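Local coordinates for neurogenic locus protein delta (Drosophila melanogaster, PDB 7ALK), which acts as a ligand for the Notch receptor in sorting neural from epidermal cell lineages, and is represented here by its C2, DSL and first EGF domains, at residues 17-22 against 124-129; 37-42 against 110-115; 134-139 against 158-163. All blocks are in the same frame, centred on the assembly; numbering follows the deposited sequence.

In the fold
All three contacts lie in the C2-like domain, a sandwich of two antiparallel sheets. Contacts 1 and 2 share one end of it, with centres about 10 Å apart, and meet through probable backbone hydrogen bonds (Leu125 with His112, Ile127 with Ala110) between neighbouring strands 103-113 and 124-135; along the chain contact 2 is nested within the loop that contact 1 closes. Contact 3 follows both in sequence and its centre is about 31 Å from each of theirs, where strand 124-135 runs out beside strand 153-161. Strand 124-135 thus links a loop-rich end, probably the lipid-facing one as in related Notch ligands, with the end at which the chain passes into the DSL module.

Contact 1: residues 17-22 against 124-129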
loop_
_atom_site.group_PDB
_atom_site.type_symbol
_atom_site.label_atom_id
_atom_site.label_comp_id
_atom_site.label_asym_id
_atom_site.label_seq_id
_atom_site.Cartn_x
_atom_site.Cartn_y
_atom_site.Cartn_z
ATOM N N ARG A 17 -30.003 3.867 5.778
ATOM C CA ARG A 17 -30.237 4.424 7.102
ATOM C C ARG A 17 -28.977 5.106 7.632
ATOM O O ARG A 17 -27.945 5.183 6.962
ATOM C CB ARG A 17 -30.731 3.337 8.059
ATOM C CG ARG A 17 -32.105 2.806 7.692
ATOM C CD ARG A 17 -32.649 1.839 8.729
ATOM N NE ARG A 17 -33.939 1.297 8.320
ATOM C CZ ARG A 17 -35.102 1.906 8.509
ATOM N NH1 ARG A 17 -35.176 3.084 9.106
ATOM N NH2 ARG A 17 -36.219 1.319 8.088
ATOM N N ASP A 18 -29.079 5.600 8.863
ATOM C CA ASP A 18 -28.109 6.505 9.460
ATOM C C ASP A 18 -27.476 5.857 10.686
ATOM O O ASP A 18 -27.940 4.830 11.188
ATOM C CB ASP A 18 -28.787 7.834 9.835
ATOM C CG ASP A 18 -27.802 8.953 10.116
ATOM O OD1 ASP A 18 -26.668 8.668 10.552
ATOM O OD2 ASP A 18 -28.171 10.128 9.901
ATOM N N ASN A 19 -26.391 6.478 11.162
ATOM C CA ASN A 19 -25.758 6.040 12.402
ATOM C C ASN A 19 -26.720 6.122 13.579
ATOM O O ASN A 19 -26.638 5.310 14.508
ATOM C CB ASN A 19 -24.514 6.887 12.677
ATOM C CG ASN A 19 -23.497 6.173 13.543
ATOM O OD1 ASN A 19 -23.804 5.166 14.183
ATOM N ND2 ASN A 19 -22.275 6.693 13.570
ATOM N N GLU A 20 -27.632 7.091 13.559
ATOM C CA GLU A 20 -28.614 7.271 14.617
ATOM C C GLU A 20 -29.908 6.506 14.364
ATOM O O GLU A 20 -30.827 6.586 15.185
ATOM C CB GLU A 20 -28.919 8.761 14.799
ATOM C CG GLU A 20 -29.432 9.445 13.542
ATOM C CD GLU A 20 -29.576 10.944 13.713
ATOM O OE1 GLU A 20 -29.499 11.420 14.865
ATOM O OE2 GLU A 20 -29.765 11.646 12.697
ATOM N N GLY A 21 -30.006 5.773 13.252
ATOM C CA GLY A 21 -31.155 4.950 12.942
ATOM C C GLY A 21 -32.047 5.516 11.854
ATOM O O GLY A 21 -32.685 4.745 11.125
ATOM N N ARG A 22 -32.105 6.840 11.727
ATOM C CA ARG A 22 -32.955 7.476 10.732
ATOM C C ARG A 22 -32.414 7.178 9.330
ATOM O O ARG A 22 -31.433 6.453 9.154
ATOM C CB ARG A 22 -33.048 8.977 11.011
ATOM C CG ARG A 22 -34.176 9.711 10.285
ATOM C CD ARG A 22 -34.335 11.140 10.778
ATOM N NE ARG A 22 -34.612 12.061 9.682
ATOM C CZ ARG A 22 -35.700 12.813 9.594
ATOM N NH1 ARG A 22 -36.645 12.778 10.521
ATOM N NH2 ARG A 22 -35.847 13.621 8.547
ATOM N N LYS A 124 -25.225 16.524 4.766
ATOM C CA LYS A 124 -24.350 15.403 5.079
ATOM C C LYS A 124 -24.753 14.776 6.406
ATOM O O LYS A 124 -25.126 15.477 7.351
ATOM C CB LYS A 124 -22.881 15.846 5.126
ATOM C CG LYS A 124 -22.594 16.918 6.160
ATOM C CD LYS A 124 -21.117 17.257 6.226
ATOM C CE LYS A 124 -20.838 18.211 7.375
ATOM N NZ LYS A 124 -19.435 18.694 7.366
ATOM N N LEU A 125 -24.682 13.446 6.463
ATOM C CA LEU A 125 -24.977 12.685 7.671
ATOM C C LEU A 125 -23.969 11.553 7.795
ATOM O O LEU A 125 -23.750 10.809 6.835
ATOM C CB LEU A 125 -26.403 12.119 7.647
ATOM C CG LEU A 125 -27.571 13.097 7.493
ATOM C CD1 LEU A 125 -28.875 12.341 7.297
ATOM C CD2 LEU A 125 -27.664 14.017 8.700
ATOM N N LEU A 126 -23.360 11.425 8.973
ATOM C CA LEU A 126 -22.389 10.365 9.217
ATOM C C LEU A 126 -23.097 9.020 9.322
ATOM O O LEU A 126 -23.957 8.832 10.187
ATOM C CB LEU A 126 -21.602 10.655 10.493
ATOM C CG LEU A 126 -20.750 9.509 11.048
ATOM C CD1 LEU A 126 -19.578 9.203 10.126
ATOM C CD2 LEU A 126 -20.264 9.831 12.453
ATOM N N ILE A 127 -22.729 8.083 8.452
ATOM C CA ILE A 127 -23.357 6.763 8.443
ATOM C C ILE A 127 -22.675 5.812 9.420
ATOM O O ILE A 127 -23.333 5.188 10.255
ATOM C CB ILE A 127 -23.360 6.181 7.013
ATOM C CG1 ILE A 127 -23.735 7.252 5.990
ATOM C CG2 ILE A 127 -24.323 5.013 6.921
ATOM C CD1 ILE A 127 -23.582 6.786 4.561
ATOM N N GLN A 128 -21.354 5.678 9.329
ATOM C CA GLN A 128 -20.628 4.743 10.174
ATOM C C GLN A 128 -19.205 5.242 10.371
ATOM O O GLN A 128 -18.635 5.899 9.496
ATOM C CB GLN A 128 -20.611 3.333 9.571
ATOM C CG GLN A 128 -20.021 2.271 10.486
ATOM C CD GLN A 128 -19.932 0.910 9.828
ATOM O OE1 GLN A 128 -20.571 0.658 8.808
ATOM N NE2 GLN A 128 -19.134 0.024 10.411
ATOM N N ARG A 129 -18.637 4.919 11.532
ATOM C CA ARG A 129 -17.259 5.253 11.865
ATOM C C ARG A 129 -16.583 4.031 12.468
ATOM O O ARG A 129 -17.153 3.374 13.344
ATOM C CB ARG A 129 -17.195 6.428 12.846
ATOM C CG ARG A 129 -15.787 6.795 13.281
ATOM C CD ARG A 129 -15.817 7.721 14.481
ATOM N NE ARG A 129 -16.656 8.887 14.237
ATOM C CZ ARG A 129 -16.191 10.096 13.955
ATOM N NH1 ARG A 129 -14.892 10.339 13.892
ATOM N NH2 ARG A 129 -17.051 11.085 13.728
#
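The carbonyl O of Arg17 meets the CG2 methyl of Ile127 at 3.6 Å, where the loop comes in against strand 124-135. The Arg17 side chain leaves the backbone away from the strand and packs on Cys23 and Tyr151, NH2 making a weak hydrogen bond to Gly33 O. Asp18 follows, its CG anti to the backbone N (chi1 -165°), which swings the carboxylate in against the strand. There OD2 lies 3.5 Å from CB of Leu125 and equally close to its CD1, the two side chains crossing at about a right angle. Asp18 is buried; while OD2 packs on Leu125, OD1 faces the carbonyl oxygen of Leu126, with no hydrogen bond between these two acceptors. With an alanine here, Leu125 would probably lose the carboxylate packed across its CB and CD1, and a gap would be likely to open between loop and strand. The CB of Asn19 points toward the strand and lies 3.2 Å from both Leu126 O and Ile127 O. Beyond CB the asparagine runs side by side with Leu126 in the same direction, ND2 being 3.9 Å from the leucine CD2. The chain then turns back: Asp18 to Gly21 form a type I beta turn, closed by the bond from Gly21 N to Asp18 O at 3.1 Å. At the positive phi of Gly21 (106°) a side chain would press on the preceding carbonyl O, which suits glycine. The strand is irregular here. Ile127 and Gln128 both face Ala110 on strand 103-113, while the Ile127 side chain reaches inward to Phe11 and Cys39. The whole is a loop of a C2-type sandwich laid over an outer strand of the four-stranded sheet at its classic beta bulge.

Contact 2: residues 37-42 against 110-115. With NAG (2-acetamido-2-deoxy-beta-D-glucopyranose), chain B.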
loop_
_atom_site.group_PDB
_atom_site.type_symbol
_atom_site.label_atom_id
_atom_site.label_comp_id
_atom_site.label_asym_id
_atom_site.label_seq_id
_atom_site.Cartn_x
_atom_site.Cartn_y
_atom_site.Cartn_z
ATOM N N GLY A 37 -35.167 7.342 -1.213
ATOM C CA GLY A 37 -34.153 8.317 -1.567
ATOM C C GLY A 37 -32.733 7.787 -1.603
ATOM O O GLY A 37 -31.853 8.410 -2.206
ATOM N N SER A 38 -32.499 6.646 -0.949
ATOM C CA SER A 38 -31.192 5.995 -0.891
ATOM C C SER A 38 -30.144 6.866 -0.202
ATOM O O SER A 38 -30.414 8.015 0.162
ATOM C CB SER A 38 -30.716 5.606 -2.294
ATOM O OG SER A 38 -30.290 6.742 -3.027
ATOM N N CYS A 39 -28.941 6.324 -0.021
ATOM C CA CYS A 39 -27.880 6.967 0.748
ATOM C C CYS A 39 -26.662 7.163 -0.145
ATOM O O CYS A 39 -25.942 6.203 -0.437
ATOM C CB CYS A 39 -27.526 6.131 1.978
ATOM S SG CYS A 39 -26.875 7.075 3.366
ATOM N N LYS A 40 -26.426 8.403 -0.567
ATOM C CA LYS A 40 -25.295 8.728 -1.432
ATOM C C LYS A 40 -24.025 8.735 -0.588
ATOM O O LYS A 40 -23.779 9.679 0.171
ATOM C CB LYS A 40 -25.525 10.071 -2.116
ATOM C CG LYS A 40 -26.930 10.223 -2.681
ATOM C CD LYS A 40 -26.949 11.017 -3.978
ATOM C CE LYS A 40 -26.315 10.232 -5.113
ATOM N NZ LYS A 40 -26.343 10.979 -6.399
ATOM N N THR A 41 -23.210 7.692 -0.730
ATOM C CA THR A 41 -22.151 7.385 0.224
ATOM C C THR A 41 -20.794 7.868 -0.278
ATOM O O THR A 41 -20.362 7.498 -1.376
ATOM C CB THR A 41 -22.099 5.881 0.497
ATOM O OG1 THR A 41 -23.386 5.432 0.941
ATOM C CG2 THR A 41 -21.058 5.567 1.561
ATOM N N ARG A 42 -20.124 8.684 0.535
ATOM C CA ARG A 42 -18.711 9.000 0.389
ATOM C C ARG A 42 -17.937 8.320 1.513
ATOM O O ARG A 42 -18.507 7.637 2.368
ATOM C CB ARG A 42 -18.472 10.512 0.411
ATOM C CG ARG A 42 -19.295 11.300 -0.581
ATOM C CD ARG A 42 -19.145 12.798 -0.361
ATOM N NE ARG A 42 -17.813 13.286 -0.698
ATOM C CZ ARG A 42 -17.441 14.556 -0.622
ATOM N NH1 ARG A 42 -18.271 15.496 -0.195
ATOM N NH2 ARG A 42 -16.209 14.896 -0.989
ATOM N N ALA A 110 -17.852 6.421 6.826
ATOM C CA ALA A 110 -18.771 6.399 5.696
ATOM C C ALA A 110 -19.805 7.497 5.895
ATOM O O ALA A 110 -20.445 7.568 6.948
ATOM C CB ALA A 110 -19.452 5.037 5.563
ATOM N N TRP A 111 -19.962 8.354 4.888
ATOM C CA TRP A 111 -20.781 9.551 5.012
ATOM C C TRP A 111 -21.829 9.611 3.911
ATOM O O TRP A 111 -21.599 9.171 2.783
ATOM C CB TRP A 111 -19.929 10.823 4.950
ATOM C CG TRP A 111 -19.264 11.173 6.235
ATOM C CD1 TRP A 111 -18.139 10.608 6.754
ATOM C CD2 TRP A 111 -19.677 12.179 7.166
ATOM N NE1 TRP A 111 -17.825 11.198 7.953
ATOM C CE2 TRP A 111 -18.754 12.166 8.230
ATOM C CE3 TRP A 111 -20.738 13.089 7.204
ATOM C CZ2 TRP A 111 -18.860 13.025 9.320
ATOM C CZ3 TRP A 111 -20.842 13.941 8.287
ATOM C CH2 TRP A 111 -19.908 13.905 9.330
ATOM N N HIS A 112 -22.985 10.166 4.260
ATOM C CA HIS A 112 -23.991 10.545 3.282
ATOM C C HIS A 112 -23.757 11.988 2.855
ATOM O O HIS A 112 -23.286 12.817 3.639
ATOM C CB HIS A 112 -25.400 10.387 3.855
ATOM C CG HIS A 112 -26.469 11.014 3.014
ATOM N ND1 HIS A 112 -26.963 10.420 1.872
ATOM C CD2 HIS A 112 -27.136 12.185 3.145
ATOM C CE1 HIS A 112 -27.889 11.196 1.339
ATOM N NE2 HIS A 112 -28.012 12.274 2.093
ATOM N N ASP A 113 -24.079 12.283 1.598
ATOM C CA ASP A 113 -23.842 13.618 1.055
ATOM C C ASP A 113 -24.733 13.818 -0.159
ATOM O O ASP A 113 -24.607 13.086 -1.146
ATOM C CB ASP A 113 -22.371 13.793 0.681
ATOM C CG ASP A 113 -21.890 15.220 0.846
ATOM O OD1 ASP A 113 -22.577 16.003 1.534
ATOM O OD2 ASP A 113 -20.824 15.558 0.287
ATOM N N THR A 114 -25.627 14.802 -0.092
ATOM C CA THR A 114 -26.473 15.113 -1.232
ATOM C C THR A 114 -25.655 15.807 -2.319
ATOM O O THR A 114 -24.524 16.253 -2.100
ATOM C CB THR A 114 -27.652 15.986 -0.806
ATOM O OG1 THR A 114 -27.166 17.212 -0.247
ATOM C CG2 THR A 114 -28.501 15.263 0.228
ATOM N N ASN A 115 -26.242 15.897 -3.512
ATOM C CA ASN A 115 -25.512 16.417 -4.660
ATOM C C ASN A 115 -26.467 16.925 -5.735
ATOM O O ASN A 115 -26.339 16.563 -6.909
ATOM C CB ASN A 115 -24.587 15.333 -5.219
ATOM C CG ASN A 115 -23.502 15.888 -6.123
ATOM O OD1 ASN A 115 -23.540 17.052 -6.521
ATOM N ND2 ASN A 115 -22.524 15.047 -6.455
HETATM C C1 NAG B . -21.452 15.463 -7.320
HETATM C C2 NAG B . -20.258 14.526 -7.274
HETATM C C3 NAG B . -19.163 15.037 -8.199
HETATM C C4 NAG B . -19.703 15.216 -9.614
HETATM C C5 NAG B . -21.010 16.016 -9.630
HETATM C C6 NAG B . -21.717 15.921 -10.961
HETATM C C7 NAG B . -19.177 15.280 -5.175
HETATM C C8 NAG B . -18.724 14.852 -3.812
HETATM N N2 NAG B . -19.755 14.329 -5.921
HETATM O O3 NAG B . -18.084 14.108 -8.183
HETATM O O4 NAG B . -18.765 15.931 -10.412
HETATM O O5 NAG B . -21.945 15.534 -8.650
HETATM O O6 NAG B . -22.145 14.590 -11.218
HETATM O O7 NAG B . -19.031 16.433 -5.572
#
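Arg42 and Trp111 form an antiparallel hydrogen-bonded pair, Arg42 N reaching Trp111 O at 2.7 Å and Trp111 N reaching Arg42 O at 3.0 Å. From this pair the Arg42 side chain runs out over Asp113. CB lies loosely near Trp111 O; CG approaches the CB of Asp113, and CD lies 3.3 Å from Asp113 OD2, with the aspartate CB also close. A bend at chi3 (69°) then turns the guanidinium to the acid. NE bonds to Thr67 O on strand 63-72, while NH1 forms a salt bridge with Asp113 OD2 at 2.6 Å, the two flat groups only 15° from coplanar. Over one face of the guanidinium sits an acetamido methyl, NAG C8 being 3.5 Å from Arg42 CZ and also the neighbour of NH2. That sugar is joined to Asn115 ND2, so the acetamido group of the first sugar lies over the arginine. On the opposite side of the sheet from Arg42, the His112 ring takes a weak bond at its edge, Lys40 N to ND1 at 3.2 Å, and Cys39 SG lies obliquely to it, in disulfide with Cys24. Strand 40-48 lies between strands 63-72 and 103-113, the latter flanked in turn by strand 124-135.

Contact 3: residues 134-139 against 158-163; sequences QVLEVS and FRVTCD
Leu136 is the chief bump here: its CD2 methyl wedges into the notch between two residues of strand 153-161, 3.6 Å from Phe158 CD2 and 3.6 Å from Val160 CG2. Phe158 and Val160, two apart on the strand, form the walls, and Phe4 of strand 3-12 packs against all three side chains. The leucine CG stands anti to the backbone N (chi1 -175°), which carries the branch toward the strand, and the methyl meets the phenylalanine ring at its edge rather than over a face. Next along that edge comes Gln134, its OE1 3.7 Å from Phe158 CE2 with the amide almost upright to the ring (82°); the same oxygen accepts a hydrogen bond from Lys143 NZ. Val138 is a second, smaller bump. Its CG1 rests 3.6 Å from the sulfur of Cys162, which is bonded to Cys171, while the valine CG2 brushes Val160 CG1 at a looser distance. Beyond it the backbones join: Ser139 N gives a hydrogen bond to Val160 O at 3.2 Å, and Ser139 O comes to 3.4 Å from the CG2 methyl of Thr161. Segment 134-139 runs off the end of strand 124-135; Gln134 is backbone-bonded to Phe104 of strand 103-113 and Leu136 to Gly102 just before it, and the chain then crosses to strand 153-161 of the other sheet, which lies between strands 3-12 and 143-148.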
loop_
_atom_site.group_PDB
_atom_site.type_symbol
_atom_site.label_atom_id
_atom_site.label_comp_id
_atom_site.label_asym_id
_atom_site.label_seq_id
_atom_site.Cartn_x
_atom_site.Cartn_y
_atom_site.Cartn_z
ATOM N N GLN A 134 -3.563 -1.002 15.550
ATOM C CA GLN A 134 -2.915 -2.277 15.839
ATOM C C GLN A 134 -1.487 -2.252 15.300
ATOM O O GLN A 134 -1.046 -1.275 14.688
ATOM C CB GLN A 134 -3.716 -3.438 15.246
ATOM C CG GLN A 134 -3.712 -3.473 13.728
ATOM C CD GLN A 134 -4.360 -4.723 13.168
ATOM O OE1 GLN A 134 -3.765 -5.435 12.359
ATOM N NE2 GLN A 134 -5.591 -4.993 13.592
ATOM N N VAL A 135 -0.769 -3.348 15.538
ATOM C CA VAL A 135 0.623 -3.505 15.127
ATOM C C VAL A 135 0.647 -4.238 13.793
ATOM O O VAL A 135 0.145 -5.364 13.686
ATOM C CB VAL A 135 1.436 -4.267 16.186
ATOM C CG1 VAL A 135 2.894 -4.378 15.767
ATOM C CG2 VAL A 135 1.312 -3.595 17.545
ATOM N N LEU A 136 1.239 -3.612 12.777
ATOM C CA LEU A 136 1.256 -4.153 11.425
ATOM C C LEU A 136 2.691 -4.294 10.936
ATOM O O LEU A 136 3.495 -3.365 11.069
ATOM C CB LEU A 136 0.450 -3.266 10.471
ATOM C CG LEU A 136 0.276 -3.771 9.037
ATOM C CD1 LEU A 136 -0.105 -5.240 9.028
ATOM C CD2 LEU A 136 -0.777 -2.950 8.320
ATOM N N GLU A 137 2.999 -5.451 10.364
ATOM C CA GLU A 137 4.323 -5.766 9.852
ATOM C C GLU A 137 4.347 -5.645 8.332
ATOM O O GLU A 137 3.318 -5.756 7.659
ATOM C CB GLU A 137 4.744 -7.179 10.275
ATOM C CG GLU A 137 3.755 -8.283 9.892
ATOM C CD GLU A 137 2.526 -8.330 10.789
ATOM O OE1 GLU A 137 2.508 -7.624 11.818
ATOM O OE2 GLU A 137 1.573 -9.067 10.457
ATOM N N VAL A 138 5.543 -5.417 7.796
ATOM C CA VAL A 138 5.719 -5.248 6.357
ATOM C C VAL A 138 5.607 -6.610 5.681
ATOM O O VAL A 138 6.438 -7.496 5.902
ATOM C CB VAL A 138 7.063 -4.579 6.041
ATOM C CG1 VAL A 138 7.387 -4.710 4.561
ATOM C CG2 VAL A 138 7.029 -3.115 6.446
ATOM N N SER A 139 4.578 -6.775 4.855
ATOM C CA SER A 139 4.348 -8.029 4.152
ATOM C C SER A 139 3.449 -7.763 2.955
ATOM O O SER A 139 2.632 -6.838 2.971
ATOM C CB SER A 139 3.719 -9.084 5.069
ATOM O OG SER A 139 3.228 -10.181 4.320
ATOM N N PHE A 158 -6.057 -4.196 4.153
ATOM C CA PHE A 158 -5.006 -3.231 4.449
ATOM C C PHE A 158 -3.674 -3.955 4.571
ATOM O O PHE A 158 -3.612 -5.096 5.035
ATOM C CB PHE A 158 -5.301 -2.443 5.733
ATOM C CG PHE A 158 -5.427 -3.302 6.962
ATOM C CD1 PHE A 158 -6.623 -3.929 7.269
ATOM C CD2 PHE A 158 -4.349 -3.472 7.816
ATOM C CE1 PHE A 158 -6.740 -4.716 8.400
ATOM C CE2 PHE A 158 -4.460 -4.257 8.949
ATOM C CZ PHE A 158 -5.656 -4.880 9.241
ATOM N N ARG A 159 -2.607 -3.274 4.153
ATOM C CA ARG A 159 -1.263 -3.829 4.237
ATOM C C ARG A 159 -0.250 -2.707 4.063
ATOM O O ARG A 159 -0.589 -1.590 3.663
ATOM C CB ARG A 159 -1.033 -4.914 3.183
ATOM C CG ARG A 159 -0.872 -4.367 1.776
ATOM C CD ARG A 159 -0.600 -5.472 0.776
ATOM N NE ARG A 159 -0.360 -4.941 -0.560
ATOM C CZ ARG A 159 -0.186 -5.687 -1.641
ATOM N NH1 ARG A 159 -0.214 -7.009 -1.581
ATOM N NH2 ARG A 159 0.027 -5.093 -2.812
ATOM N N VAL A 160 1.005 -3.024 4.373
ATOM C CA VAL A 160 2.143 -2.147 4.119
ATOM C C VAL A 160 3.154 -2.924 3.288
ATOM O O VAL A 160 3.523 -4.048 3.647
ATOM C CB VAL A 160 2.794 -1.644 5.420
ATOM C CG1 VAL A 160 3.741 -0.488 5.124
ATOM C CG2 VAL A 160 1.741 -1.230 6.420
ATOM N N THR A 161 3.595 -2.329 2.183
ATOM C CA THR A 161 4.578 -2.942 1.304
ATOM C C THR A 161 5.646 -1.920 0.950
ATOM O O THR A 161 5.368 -0.723 0.836
ATOM C CB THR A 161 3.935 -3.485 0.018
ATOM O OG1 THR A 161 3.179 -2.447 -0.617
ATOM C CG2 THR A 161 3.019 -4.660 0.331
ATOM N N CYS A 162 6.872 -2.402 0.776
ATOM C CA CYS A 162 7.984 -1.527 0.441
ATOM C C CYS A 162 7.913 -1.099 -1.021
ATOM O O CYS A 162 7.367 -1.805 -1.874
ATOM C CB CYS A 162 9.321 -2.220 0.712
ATOM S SG CYS A 162 9.582 -2.770 2.419
ATOM N N ASP A 163 8.472 0.076 -1.302
ATOM C CA ASP A 163 8.544 0.560 -2.671
ATOM C C ASP A 163 9.564 -0.253 -3.467
ATOM O O ASP A 163 10.287 -1.098 -2.930
ATOM C CB ASP A 163 8.908 2.043 -2.699
ATOM C CG ASP A 163 7.750 2.938 -2.301
ATOM O OD1 ASP A 163 6.647 2.410 -2.048
ATOM O OD2 ASP A 163 7.945 4.170 -2.240
#